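Local coordinates for protein mannonate dehydratase (Streptococcus suis, PDB 3BDK) that probably catalyses the dehydration of D-mannonate to 2-dehydro-3-deoxy-D-gluconate, using ferrous iron or manganese, at residues L102-N105 / Y106-S109. Numbering follows the deposited sequence.
Sequences LIEN and YKTS
The carboxylate of Glu-104 turns its OE2 to the ammonium of Lys-107, one helical turn on, with OE2 2.5 Å from NZ and OE1 farther off, 3.3 Å from the same NZ. This is an i to i+3 salt bridge; its OE2 separation is very short, and its exact value is doubtful. The two side chains run alongside each other, and both bend to meet: Glu-104 folds at chi2 (-46°), while Lys-107 curls through its last three torsions.

The other flat group, the ring of Tyr-106, heads away from the preceding turn. The helical backbone places its CB 3.4 Å from Ile-103 O; beyond CB, CG lies anti to the backbone N (chi1 -154°), which swings the ring out to Phe-201 of helix 191-210, the two rings meeting edge-to-face. Its OH is hydrogen-bonded to Ile-86 O, in the loop following strand 79-84.

Backbone bonds from Tyr-106 N to Leu-102 O (3.0 Å) and from Lys-107 N to Ile-103 O (2.7 Å) hold the turn. Ser-109 OG folds back on Asn-105 O at 3.3 Å, and a water links Thr-108 OG1 with Glu-104 O, weakly at the latter.

Helix 99-114, between strands 79-84 and 120-123 of the TIM barrel, thus pairs opposite charges on one flank, where they probably offset each other, and commits its buried tyrosine to neighbouring barrel elements.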
loop_
_atom_site.group_PDB
_atom_site.type_symbol
_atom_site.label_atom_id
_atom_site.label_comp_id
_atom_site.label_asym_id
_atom_site.label_seq_id
_atom_site.Cartn_x
_atom_site.Cartn_y
_atom_site.Cartn_z
ATOM N N LEU A 102 -33.077 -23.813 -13.346
ATOM C CA LEU A 102 -32.174 -22.896 -12.653
ATOM C C LEU A 102 -30.888 -22.739 -13.459
ATOM O O LEU A 102 -30.430 -21.615 -13.691
ATOM C CB LEU A 102 -31.940 -23.329 -11.200
ATOM C CG LEU A 102 -33.230 -23.312 -10.349
ATOM C CD1 LEU A 102 -33.206 -24.346 -9.241
ATOM C CD2 LEU A 102 -33.554 -21.953 -9.767
ATOM N N ILE A 103 -30.356 -23.862 -13.938
ATOM C CA ILE A 103 -29.194 -23.860 -14.832
ATOM C C ILE A 103 -29.484 -23.080 -16.120
ATOM O O ILE A 103 -28.596 -22.409 -16.658
ATOM C CB ILE A 103 -28.707 -25.300 -15.144
ATOM C CG1 ILE A 103 -28.128 -25.940 -13.879
ATOM C CG2 ILE A 103 -27.667 -25.304 -16.278
ATOM C CD1 ILE A 103 -27.822 -27.415 -14.002
ATOM N N GLU A 104 -30.728 -23.173 -16.597
ATOM C CA GLU A 104 -31.192 -22.355 -17.722
ATOM C C GLU A 104 -30.966 -20.869 -17.464
ATOM O O GLU A 104 -30.236 -20.202 -18.194
ATOM C CB GLU A 104 -32.676 -22.605 -18.011
ATOM C CG GLU A 104 -32.918 -23.789 -18.901
ATOM C CD GLU A 104 -31.985 -23.794 -20.093
ATOM O OE1 GLU A 104 -31.923 -22.754 -20.798
ATOM O OE2 GLU A 104 -31.310 -24.831 -20.307
ATOM N N ASN A 105 -31.589 -20.375 -16.403
ATOM C CA ASN A 105 -31.447 -18.995 -15.997
ATOM C C ASN A 105 -30.004 -18.568 -15.817
ATOM O O ASN A 105 -29.665 -17.414 -16.082
ATOM C CB ASN A 105 -32.271 -18.746 -14.738
ATOM C CG ASN A 105 -33.759 -18.664 -15.036
ATOM O OD1 ASN A 105 -34.587 -19.055 -14.216
ATOM N ND2 ASN A 105 -34.103 -18.155 -16.229
ATOM N N TYR A 106 -29.170 -19.520 -15.385
ATOM C CA TYR A 106 -27.721 -19.341 -15.251
ATOM C C TYR A 106 -27.032 -19.319 -16.630
ATOM O O TYR A 106 -26.074 -18.569 -16.823
ATOM C CB TYR A 106 -27.122 -20.432 -14.342
ATOM C CG TYR A 106 -25.832 -20.035 -13.645
ATOM C CD1 TYR A 106 -24.606 -20.130 -14.301
ATOM C CD2 TYR A 106 -25.837 -19.566 -12.330
ATOM C CE1 TYR A 106 -23.422 -19.761 -13.679
ATOM C CE2 TYR A 106 -24.641 -19.188 -11.687
ATOM C CZ TYR A 106 -23.436 -19.287 -12.377
ATOM O OH TYR A 106 -22.238 -18.928 -11.782
ATOM N N LYS A 107 -27.534 -20.127 -17.577
ATOM C CA LYS A 107 -27.057 -20.134 -18.966
ATOM C C LYS A 107 -27.021 -18.714 -19.560
ATOM O O LYS A 107 -25.987 -18.272 -20.060
ATOM C CB LYS A 107 -27.940 -21.027 -19.852
ATOM C CG LYS A 107 -27.987 -22.523 -19.504
ATOM C CD LYS A 107 -27.205 -23.431 -20.489
ATOM C CE LYS A 107 -27.962 -23.739 -21.799
ATOM N NZ LYS A 107 -29.259 -24.452 -21.645
ATOM N N THR A 108 -28.140 -17.998 -19.502
ATOM C CA THR A 108 -28.208 -16.669 -20.126
ATOM C C THR A 108 -27.355 -15.603 -19.420
ATOM O O THR A 108 -26.780 -14.721 -20.071
ATOM C CB THR A 108 -29.658 -16.158 -20.298
ATOM O OG1 THR A 108 -30.443 -16.528 -19.159
ATOM C CG2 THR A 108 -30.280 -16.738 -21.571
ATOM N N SER A 109 -27.278 -15.687 -18.094
ATOM C CA SER A 109 -26.346 -14.854 -17.337
ATOM C C SER A 109 -24.977 -14.872 -17.997
ATOM O O SER A 109 -24.354 -13.819 -18.170
ATOM C CB SER A 109 -26.236 -15.328 -15.902
ATOM O OG SER A 109 -27.469 -15.153 -15.242
HETATM O O HOH W 1 -32.638 -18.577 -20.024
#